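Local coordinates for protein endo-beta-1,4-mannanase (Alicyclobacillus acidocaldarius, PDB 4CD7) that hydrolyses internal beta-1,4 linkages of mannan chains, as an endo-acting mannanase of glycoside hydrolase family 113, at residues 72-77 and 138-143; 105-110 and 118-123; 149-154 and 180-185. One frame throughout, in Å; residues are numbered along the deposited sequence.

Interaction 1: 72-77 and 138-143; sequences SDDEIA and AKRTGC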
loop_
_atom_site.group_PDB
_atom_site.type_symbol
_atom_site.label_atom_id
_atom_site.label_comp_id
_atom_site.label_asym_id
_atom_site.label_seq_id
_atom_site.Cartn_x
_atom_site.Cartn_y
_atom_site.Cartn_z
ATOM N N SER A 72 6.194 -4.659 -16.847
ATOM C CA SER A 72 7.353 -5.547 -16.894
ATOM C C SER A 72 8.316 -5.241 -15.736
ATOM O O SER A 72 8.232 -4.176 -15.077
ATOM C CB SER A 72 8.113 -5.356 -18.246
ATOM O OG SER A 72 8.726 -4.077 -18.306
ATOM N N ASP A 73 9.257 -6.156 -15.510
ATOM C CA ASP A 73 10.302 -5.953 -14.514
ATOM C C ASP A 73 11.144 -4.718 -14.867
ATOM O O ASP A 73 11.502 -3.950 -14.003
ATOM C CB ASP A 73 11.217 -7.163 -14.447
ATOM C CG ASP A 73 10.496 -8.463 -14.037
ATOM O OD1 ASP A 73 9.448 -8.407 -13.365
ATOM O OD2 ASP A 73 11.011 -9.565 -14.363
ATOM N N ASP A 74 11.438 -4.518 -16.151
ATOM C CA ASP A 74 12.190 -3.351 -16.589
ATOM C C ASP A 74 11.426 -2.033 -16.389
ATOM O O ASP A 74 12.038 -1.027 -16.102
ATOM C CB ASP A 74 12.625 -3.496 -18.050
ATOM C CG ASP A 74 13.712 -4.555 -18.249
ATOM O OD1 ASP A 74 14.312 -5.076 -17.268
ATOM O OD2 ASP A 74 13.968 -4.855 -19.423
ATOM N N GLU A 75 10.089 -2.049 -16.503
ATOM C CA GLU A 75 9.276 -0.865 -16.200
ATOM C C GLU A 75 9.354 -0.544 -14.696
ATOM O O GLU A 75 9.466 0.614 -14.304
ATOM C CB GLU A 75 7.811 -1.050 -16.592
ATOM C CG GLU A 75 7.491 -1.007 -18.069
ATOM C CD GLU A 75 5.987 -1.135 -18.302
ATOM O OE1 GLU A 75 5.273 -0.097 -18.176
ATOM O OE2 GLU A 75 5.513 -2.276 -18.558
ATOM N N ILE A 76 9.298 -1.578 -13.866
ATOM C CA ILE A 76 9.481 -1.397 -12.436
ATOM C C ILE A 76 10.847 -0.762 -12.168
ATOM O O ILE A 76 10.953 0.212 -11.415
ATOM C CB ILE A 76 9.295 -2.704 -11.644
ATOM C CG1 ILE A 76 7.841 -3.220 -11.797
ATOM C CG2 ILE A 76 9.599 -2.447 -10.188
ATOM C CD1 ILE A 76 7.614 -4.622 -11.277
ATOM N N ALA A 77 11.876 -1.290 -12.833
ATOM C CA ALA A 77 13.220 -0.807 -12.617
ATOM C C ALA A 77 13.366 0.640 -13.060
ATOM O O ALA A 77 14.018 1.427 -12.386
ATOM C CB ALA A 77 14.255 -1.700 -13.322
ATOM N N ALA A 138 12.990 -6.372 -6.269
ATOM C CA ALA A 138 13.245 -5.362 -5.254
ATOM C C ALA A 138 14.727 -5.305 -4.936
ATOM O O ALA A 138 15.273 -4.203 -4.763
ATOM C CB ALA A 138 12.429 -5.615 -3.976
ATOM N N LYS A 139 15.374 -6.469 -4.847
ATOM C CA LYS A 139 16.813 -6.493 -4.617
ATOM C C LYS A 139 17.548 -5.863 -5.806
ATOM O O LYS A 139 18.432 -5.025 -5.618
ATOM C CB LYS A 139 17.339 -7.920 -4.352
ATOM C CG LYS A 139 18.865 -8.025 -4.344
ATOM C CD LYS A 139 19.325 -9.437 -3.919
ATOM C CE LYS A 139 20.843 -9.533 -3.856
ATOM N NZ LYS A 139 21.308 -10.695 -3.050
ATOM N N ARG A 140 17.219 -6.304 -7.014
ATOM C CA ARG A 140 17.850 -5.767 -8.269
ATOM C C ARG A 140 17.830 -4.218 -8.355
ATOM O O ARG A 140 18.812 -3.570 -8.805
ATOM C CB ARG A 140 17.116 -6.337 -9.528
ATOM C CG ARG A 140 17.386 -5.585 -10.854
ATOM C CD ARG A 140 16.505 -5.999 -12.047
ATOM N NE ARG A 140 16.676 -5.079 -13.199
ATOM C CZ ARG A 140 15.911 -5.045 -14.296
ATOM N NH1 ARG A 140 14.861 -5.856 -14.427
ATOM N NH2 ARG A 140 16.187 -4.168 -15.270
ATOM N N THR A 141 16.690 -3.653 -7.983
ATOM C CA THR A 141 16.409 -2.242 -8.113
ATOM C C THR A 141 16.738 -1.446 -6.838
ATOM O O THR A 141 16.557 -0.233 -6.802
ATOM C CB THR A 141 14.959 -2.031 -8.539
ATOM O OG1 THR A 141 14.088 -2.583 -7.552
ATOM C CG2 THR A 141 14.702 -2.726 -9.888
ATOM N N GLY A 142 17.253 -2.103 -5.805
ATOM C CA GLY A 142 17.647 -1.378 -4.590
ATOM C C GLY A 142 16.506 -0.772 -3.793
ATOM O O GLY A 142 16.702 0.211 -3.103
ATOM N N CYS A 143 15.311 -1.346 -3.909
ATOM C CA CYS A 143 14.169 -0.904 -3.118
ATOM C C CYS A 143 14.456 -1.132 -1.632
ATOM O O CYS A 143 14.945 -2.211 -1.220
ATOM C CB CYS A 143 12.895 -1.636 -3.517
ATOM S SG CYS A 143 12.275 -1.139 -5.133
#

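Interaction 2: 105-110 and 118-123; sequences GEIRFE and ESWEAW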
loop_
_atom_site.group_PDB
_atom_site.type_symbol
_atom_site.label_atom_id
_atom_site.label_comp_id
_atom_site.label_asym_id
_atom_site.label_seq_id
_atom_site.Cartn_x
_atom_site.Cartn_y
_atom_site.Cartn_z
ATOM N N GLY A 105 -9.347 -9.450 -0.060
ATOM C CA GLY A 105 -9.582 -9.841 1.327
ATOM C C GLY A 105 -10.654 -10.895 1.534
ATOM O O GLY A 105 -10.868 -11.356 2.691
ATOM N N GLU A 106 -11.321 -11.259 0.441
ATOM C CA GLU A 106 -12.363 -12.287 0.414
ATOM C C GLU A 106 -12.032 -13.499 -0.467
ATOM O O GLU A 106 -12.906 -14.299 -0.751
ATOM C CB GLU A 106 -13.702 -11.664 -0.014
ATOM C CG GLU A 106 -14.210 -10.613 0.958
ATOM C CD GLU A 106 -15.388 -9.823 0.452
ATOM O OE1 GLU A 106 -15.829 -10.009 -0.704
ATOM O OE2 GLU A 106 -15.895 -9.009 1.243
ATOM N N ILE A 107 -10.773 -13.694 -0.865
ATOM C CA ILE A 107 -10.438 -14.951 -1.568
ATOM C C ILE A 107 -10.687 -16.171 -0.667
ATOM O O ILE A 107 -10.569 -16.097 0.562
ATOM C CB ILE A 107 -9.014 -14.974 -2.145
ATOM C CG1 ILE A 107 -7.971 -14.977 -1.062
ATOM C CG2 ILE A 107 -8.825 -13.841 -3.148
ATOM C CD1 ILE A 107 -6.588 -15.264 -1.595
ATOM N N ARG A 108 -11.094 -17.280 -1.280
ATOM C CA ARG A 108 -11.597 -18.425 -0.510
ATOM C C ARG A 108 -11.400 -19.692 -1.316
ATOM O O ARG A 108 -11.591 -19.688 -2.541
ATOM C CB ARG A 108 -13.103 -18.244 -0.185
ATOM C CG ARG A 108 -13.936 -17.970 -1.433
ATOM C CD ARG A 108 -15.423 -17.750 -1.156
ATOM N NE ARG A 108 -16.145 -17.289 -2.353
ATOM C CZ ARG A 108 -16.100 -16.049 -2.839
ATOM N NH1 ARG A 108 -15.344 -15.117 -2.252
ATOM N NH2 ARG A 108 -16.801 -15.735 -3.931
ATOM N N PHE A 109 -11.001 -20.754 -0.628
ATOM C CA PHE A 109 -10.907 -22.091 -1.189
ATOM C C PHE A 109 -11.548 -23.113 -0.252
ATOM O O PHE A 109 -11.465 -22.999 0.984
ATOM C CB PHE A 109 -9.439 -22.432 -1.433
ATOM C CG PHE A 109 -8.770 -21.445 -2.336
ATOM C CD1 PHE A 109 -8.879 -21.590 -3.700
ATOM C CD2 PHE A 109 -8.072 -20.367 -1.827
ATOM C CE1 PHE A 109 -8.318 -20.664 -4.546
ATOM C CE2 PHE A 109 -7.485 -19.440 -2.672
ATOM C CZ PHE A 109 -7.629 -19.578 -4.031
ATOM N N GLU A 110 -12.169 -24.126 -0.841
ATOM C CA GLU A 110 -12.799 -25.186 -0.041
ATOM C C GLU A 110 -11.782 -26.149 0.574
ATOM O O GLU A 110 -12.032 -26.702 1.647
ATOM C CB GLU A 110 -13.822 -25.968 -0.866
ATOM C CG GLU A 110 -14.811 -25.091 -1.611
ATOM C CD GLU A 110 -16.029 -25.834 -2.117
ATOM O OE1 GLU A 110 -16.266 -26.993 -1.722
ATOM O OE2 GLU A 110 -16.771 -25.228 -2.905
ATOM N N GLU A 118 -8.091 -26.877 -6.244
ATOM C CA GLU A 118 -8.454 -25.513 -5.884
ATOM C C GLU A 118 -8.349 -25.362 -4.368
ATOM O O GLU A 118 -9.359 -25.381 -3.646
ATOM C CB GLU A 118 -9.860 -25.178 -6.406
ATOM C CG GLU A 118 -9.942 -25.278 -7.930
ATOM C CD GLU A 118 -11.167 -24.611 -8.515
ATOM O OE1 GLU A 118 -12.282 -24.812 -7.988
ATOM O OE2 GLU A 118 -11.016 -23.892 -9.524
ATOM N N SER A 119 -7.108 -25.250 -3.906
ATOM C CA SER A 119 -6.753 -25.273 -2.483
ATOM C C SER A 119 -5.956 -24.053 -2.074
ATOM O O SER A 119 -5.371 -23.355 -2.910
ATOM C CB SER A 119 -5.869 -26.482 -2.146
ATOM O OG SER A 119 -4.604 -26.409 -2.774
ATOM N N TRP A 120 -5.901 -23.852 -0.769
ATOM C CA TRP A 120 -5.062 -22.826 -0.186
ATOM C C TRP A 120 -3.588 -23.123 -0.511
ATOM O O TRP A 120 -2.850 -22.216 -0.859
ATOM C CB TRP A 120 -5.317 -22.689 1.314
ATOM C CG TRP A 120 -6.494 -21.824 1.604
ATOM C CD1 TRP A 120 -7.759 -22.236 1.996
ATOM C CD2 TRP A 120 -6.566 -20.394 1.470
ATOM N NE1 TRP A 120 -8.585 -21.136 2.143
ATOM C CE2 TRP A 120 -7.883 -20.001 1.828
ATOM C CE3 TRP A 120 -5.644 -19.404 1.100
ATOM C CZ2 TRP A 120 -8.296 -18.680 1.814
ATOM C CZ3 TRP A 120 -6.065 -18.077 1.082
ATOM C CH2 TRP A 120 -7.377 -17.729 1.441
ATOM N N GLU A 121 -3.200 -24.397 -0.461
ATOM C CA GLU A 121 -1.823 -24.773 -0.773
ATOM C C GLU A 121 -1.465 -24.353 -2.198
ATOM O O GLU A 121 -0.400 -23.778 -2.424
ATOM C CB GLU A 121 -1.582 -26.268 -0.582
ATOM C CG GLU A 121 -0.162 -26.705 -0.907
ATOM C CD GLU A 121 0.058 -28.197 -0.747
ATOM O OE1 GLU A 121 -0.869 -28.934 -0.299
ATOM O OE2 GLU A 121 1.182 -28.626 -1.100
ATOM N N ALA A 122 -2.360 -24.625 -3.140
ATOM C CA ALA A 122 -2.158 -24.235 -4.533
ATOM C C ALA A 122 -2.038 -22.731 -4.697
ATOM O O ALA A 122 -1.148 -22.224 -5.407
ATOM C CB ALA A 122 -3.299 -24.775 -5.401
ATOM N N TRP A 123 -2.961 -22.005 -4.078
ATOM C CA TRP A 123 -2.961 -20.570 -4.190
ATOM C C TRP A 123 -1.680 -19.995 -3.590
ATOM O O TRP A 123 -1.060 -19.117 -4.186
ATOM C CB TRP A 123 -4.206 -19.950 -3.550
ATOM C CG TRP A 123 -4.166 -18.455 -3.666
ATOM C CD1 TRP A 123 -4.616 -17.718 -4.698
ATOM C CD2 TRP A 123 -3.576 -17.529 -2.736
ATOM N NE1 TRP A 123 -4.374 -16.387 -4.478
ATOM C CE2 TRP A 123 -3.720 -16.246 -3.280
ATOM C CE3 TRP A 123 -2.964 -17.667 -1.491
ATOM C CZ2 TRP A 123 -3.249 -15.102 -2.639
ATOM C CZ3 TRP A 123 -2.497 -16.548 -0.852
ATOM C CH2 TRP A 123 -2.641 -15.264 -1.434
HETATM O O HOH W 1 -11.365 -20.257 2.508
HETATM O O HOH W 2 -12.141 -24.522 -3.641
#

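Interaction 3: 149-154 and 180-185; sequences GCEMTT and NCNHGR. With BMA (beta-D-mannopyranose), chain C; MAN (alpha-D-mannopyranose), chain B; IFM (5-hydroxymethyl-3,4-dihydroxypiperidine), chain E.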
loop_
_atom_site.group_PDB
_atom_site.type_symbol
_atom_site.label_atom_id
_atom_site.label_comp_id
_atom_site.label_asym_id
_atom_site.label_seq_id
_atom_site.Cartn_x
_atom_site.Cartn_y
_atom_site.Cartn_z
ATOM N N GLY A 149 2.301 -8.499 1.437
ATOM C CA GLY A 149 0.900 -8.687 1.178
ATOM C C GLY A 149 0.092 -7.500 1.601
ATOM O O GLY A 149 0.594 -6.633 2.315
ATOM N N CYS A 150 -1.160 -7.470 1.143
ATOM C CA CYS A 150 -2.039 -6.326 1.332
ATOM C C CYS A 150 -3.498 -6.753 1.522
ATOM O O CYS A 150 -4.129 -7.249 0.591
ATOM C CB CYS A 150 -1.927 -5.397 0.108
ATOM S SG CYS A 150 -2.956 -3.924 0.195
ATOM N N GLU A 151 -4.019 -6.536 2.740
ATOM C CA GLU A 151 -5.432 -6.693 3.054
ATOM C C GLU A 151 -5.963 -8.113 2.854
ATOM O O GLU A 151 -7.135 -8.292 2.496
ATOM C CB GLU A 151 -6.278 -5.697 2.252
ATOM C CG GLU A 151 -5.989 -4.223 2.540
ATOM C CD GLU A 151 -6.742 -3.264 1.616
ATOM O OE1 GLU A 151 -7.620 -3.686 0.809
ATOM O OE2 GLU A 151 -6.414 -2.062 1.665
ATOM N N MET A 152 -5.135 -9.129 3.123
ATOM C CA MET A 152 -5.502 -10.510 2.801
ATOM C C MET A 152 -6.231 -11.144 3.981
ATOM O O MET A 152 -5.805 -12.167 4.540
ATOM C CB MET A 152 -4.280 -11.330 2.390
ATOM C CG MET A 152 -3.462 -10.727 1.247
ATOM S SD MET A 152 -4.374 -10.534 -0.296
ATOM C CE MET A 152 -4.531 -12.218 -0.856
ATOM N N THR A 153 -7.354 -10.539 4.369
ATOM C CA THR A 153 -8.012 -10.969 5.604
ATOM C C THR A 153 -8.374 -12.465 5.662
ATOM O O THR A 153 -8.102 -13.111 6.647
ATOM C CB THR A 153 -9.229 -10.084 5.883
ATOM O OG1 THR A 153 -8.770 -8.750 6.110
ATOM C CG2 THR A 153 -10.032 -10.594 7.124
ATOM N N THR A 154 -8.934 -13.032 4.593
ATOM C CA THR A 154 -9.254 -14.481 4.589
ATOM C C THR A 154 -7.995 -15.402 4.581
ATOM O O THR A 154 -8.061 -16.547 5.007
ATOM C CB THR A 154 -10.160 -14.899 3.411
ATOM O OG1 THR A 154 -9.628 -14.374 2.205
ATOM C CG2 THR A 154 -11.606 -14.387 3.552
ATOM N N ASN A 180 0.982 -5.560 5.083
ATOM C CA ASN A 180 -0.044 -4.525 5.133
ATOM C C ASN A 180 -1.423 -5.200 5.380
ATOM O O ASN A 180 -2.062 -5.740 4.474
ATOM C CB ASN A 180 0.071 -3.763 3.791
ATOM C CG ASN A 180 -1.028 -2.741 3.477
ATOM O OD1 ASN A 180 -0.986 -2.155 2.366
ATOM N ND2 ASN A 180 -1.967 -2.492 4.378
ATOM N N CYS A 181 -1.879 -5.174 6.623
ATOM C CA CYS A 181 -3.205 -5.732 6.967
ATOM C C CYS A 181 -4.276 -4.674 6.763
ATOM O O CYS A 181 -3.967 -3.482 6.604
ATOM C CB CYS A 181 -3.248 -6.261 8.412
ATOM S SG CYS A 181 -3.248 -4.994 9.699
ATOM N N ASN A 182 -5.531 -5.106 6.735
ATOM C CA ASN A 182 -6.648 -4.170 6.616
ATOM C C ASN A 182 -6.868 -3.462 7.950
ATOM O O ASN A 182 -6.506 -3.981 9.007
ATOM C CB ASN A 182 -7.933 -4.882 6.175
ATOM C CG ASN A 182 -8.936 -3.920 5.558
ATOM O OD1 ASN A 182 -8.553 -2.897 4.999
ATOM N ND2 ASN A 182 -10.234 -4.231 5.682
ATOM N N HIS A 183 -7.458 -2.272 7.907
ATOM C CA HIS A 183 -7.860 -1.624 9.151
ATOM C C HIS A 183 -8.736 -2.599 9.919
ATOM O O HIS A 183 -9.605 -3.296 9.337
ATOM C CB HIS A 183 -8.603 -0.309 8.904
ATOM C CG HIS A 183 -9.793 -0.448 8.017
ATOM N ND1 HIS A 183 -11.067 -0.573 8.519
ATOM C CD2 HIS A 183 -9.910 -0.509 6.671
ATOM C CE1 HIS A 183 -11.924 -0.703 7.525
ATOM N NE2 HIS A 183 -11.246 -0.676 6.390
ATOM N N GLY A 184 -8.510 -2.651 11.227
ATOM C CA GLY A 184 -9.245 -3.560 12.105
ATOM C C GLY A 184 -8.633 -4.937 12.269
ATOM O O GLY A 184 -9.143 -5.745 13.036
ATOM N N ARG A 185 -7.527 -5.190 11.583
ATOM C CA ARG A 185 -6.839 -6.488 11.654
ATOM C C ARG A 185 -5.513 -6.417 12.384
ATOM O O ARG A 185 -4.865 -7.465 12.608
ATOM C CB ARG A 185 -6.632 -7.042 10.246
ATOM C CG ARG A 185 -7.936 -7.302 9.494
ATOM C CD ARG A 185 -8.693 -8.517 10.038
ATOM N NE ARG A 185 -7.867 -9.714 9.987
ATOM C CZ ARG A 185 -8.086 -10.841 10.653
ATOM N NH1 ARG A 185 -9.165 -10.974 11.439
ATOM N NH2 ARG A 185 -7.220 -11.844 10.539
HETATM C C1 BMA C . -12.776 -3.010 1.530
HETATM C C2 BMA C . -12.992 -2.857 0.023
HETATM C C3 BMA C . -11.649 -2.918 -0.690
HETATM C C4 BMA C . -10.629 -1.985 -0.044
HETATM C C5 BMA C . -10.565 -2.148 1.469
HETATM C C6 BMA C . -9.665 -1.097 2.096
HETATM O O2 BMA C . -13.650 -1.624 -0.294
HETATM O O3 BMA C . -11.745 -2.608 -2.086
HETATM O O4 BMA C . -9.346 -2.329 -0.569
HETATM O O5 BMA C . -11.865 -2.023 2.022
HETATM O O6 BMA C . -9.799 -1.132 3.519
HETATM C C1 MAN B . -15.588 -3.311 5.853
HETATM C C2 MAN B . -14.080 -3.212 5.883
HETATM C C3 MAN B . -13.675 -2.632 4.534
HETATM C C4 MAN B . -14.161 -3.563 3.415
HETATM C C5 MAN B . -15.636 -3.987 3.561
HETATM C C6 MAN B . -15.920 -5.214 2.699
HETATM O O1 MAN B . -16.302 -2.160 6.303
HETATM O O2 MAN B . -13.496 -4.500 6.108
HETATM O O3 MAN B . -12.281 -2.445 4.458
HETATM O O4 MAN B . -14.046 -2.896 2.177
HETATM O O5 MAN B . -16.043 -4.272 4.909
HETATM O O6 MAN B . -17.127 -4.991 2.024
HETATM O O4 IFM E . -7.896 1.154 -4.155
HETATM C C4 IFM E . -7.995 0.320 -3.005
HETATM C C3 IFM E . -6.913 -0.760 -3.032
HETATM O O3 IFM E . -7.293 -1.720 -4.027
HETATM C C2 IFM E . -6.708 -1.479 -1.688
HETATM N N IFM E . -6.987 -0.660 -0.517
HETATM C C1 IFM E . -7.972 0.395 -0.536
HETATM C C5 IFM E . -7.895 1.226 -1.798
HETATM C C6 IFM E . -8.997 2.276 -1.791
HETATM O O6 IFM E . -10.302 1.709 -1.761
HETATM O O HOH W 3 -6.165 -7.771 6.371
HETATM O O HOH W 4 -10.689 -6.992 6.998
#

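Interaction 1: 72-77 and 138-143
On the outer, helical layer of the TIM barrel, D74 and A77 in the first turns of helix 73-85 meet R140 and T141, where helix 120-140 runs out into the turn at G142. The contact is small and lies at the surface. R140 reaches across it with an extended chain. Its CG is anti to the backbone N (chi1 164°), and the guanidinium arrives end-on at D74. Both NH1 and NH2 donate to the same oxygen, OD1 of D74, at 3.0 and 2.9 Å. The salt bridge is forked onto one atom. The carboxylate and guanidinium planes stand 86° apart. OD1 lies close to the guanidinium plane, but NH2 meets it from above the carboxylate plane. The A77 methyl lies over one face of the guanidinium, with CB 3.7 Å from R140 NH2. The same CB touches T141 CG2 at 3.6 Å, while T141 OG1 turns back to V137 O in its own helix. D73 CB sits at the guanidinium edge, and its OD1 bonds H133. Both helix ends are capped. S72 and E75 form a capping box, with E75 N bonded to S72 OG. G142, at positive phi, closes helix 120-140 in a Schellman motif. Pairing at the protein surface over a methyl contact implies a modest tie, in which the salt bridge is probably weakened by solvent.

Interaction 2: 105-110 and 118-123
F109 has the largest share of this contact, set against W120 and W123 in the first turn of helix 120-140. Its ring edge points at the face of W120 in a T-shaped pair. The planes are 80° apart and the centroid of the W120 six-membered ring is 5.0 Å from that of F109. CD2 of F109 is the atom that lands over the middle of the indole. F109 CB also lies over the five-membered ring of W120, as a CH-pi contact. The outer edge of the phenyl, at CE2 and CZ, presses on W123 CB, with CE2 3.4 Å away. S119 O lies over one face of the phenyl, toward its rim. At the W120 edge, NE1 donates to a water at 2.9 Å, and the same water accepts from F109 N. Another water links E110 N to E118 O. I107 packs on both tryptophans. Its CG1 touches W120 CH2 at 3.8 Å. W123 CG is anti to the backbone N (chi1 179°), which turns the ring so that I107 CD1 lies over its six-membered part in a CH-pi contact, 3.7 Å from the centroid. A leucine in place of W120 would probably leave the F109 edge without its aromatic face and the bridging water without its indole donor. H158 stacks on W120 from outside the two segments. Dispersion and ring electrostatics thus dominate this aromatic cluster, and two waters carry polar links between the segments.

Interaction 3: 149-154 and 180-185
N182 and E151 cross at a slant where two neighbouring barrel strands end at the sugar-binding cleft. N182 can be followed outward from its backbone. Its CB lies 4.0 Å from T153 OG1. CG stands anti to the backbone N (chi1 -159°), which directs the amide into the cleft. There OD1 passes E151 CG at 3.8 Å and accepts from BMA O6 at 2.6 Å. ND2, on the other side of the amide, donates to MAN O3 at 3.0 Å with a nearly straight bond of 176°. One amide therefore grips two sugar units, using its acceptor on one and its donor on the other. H183 NE2 donates to the same MAN O3. E151 is extended and crosses this amide, with the carboxylate and amide planes 45° apart. Its OE1 accepts from BMA O4 at 2.6 Å and its OE2 from the IFM nitrogen at 2.7 Å. W103 and S201 hold these two oxygens as well.

Strands 145-150 and 176-182 belong to one beta-alpha-beta unit of the eight-stranded parallel barrel, and these residues lie at or just beyond their C-terminal ends. The position of E151 just after the fourth strand is consistent with the acid/base glutamate of clan GH-A enzymes. C150 pairs with N180 in the parallel bridge. N180 N donates to G149 O at 3.0 Å, and E151 N to N180 O at 2.7 Å. The side chain of N180 turns to K93 and S201. Beyond the strands, two waters link T153 OG1 to N182, one at its backbone N and one at ND2. T153 CG2 rests over one face of the R185 guanidinium, toward its rim, while R185 NE makes a salt bridge with E156.

In the fold
All three contacts lie in one TIM barrel. Interaction 1 joins helices 73-85 and 120-140, interaction 2 uses the start of that second helix, and interaction 3 pairs strands 145-150 and 176-182. Along the chain, interaction 2 falls between the two segments of interaction 1, and interaction 3 follows both. The centres of 1 and 2 are about 29 Å apart, and those of 1 and 3 about 25 Å. Interactions 2 and 3, about 16 Å between centres, touch: T154 probably bonds I107 O and G105 O, and W123 packs on M152. Segments 105-110 and 118-123 thus pack against the chain just after strand 145-150, next to the sugar-binding residues. Interaction 1 does not touch interaction 3; their nearest atoms are about 12 Å apart.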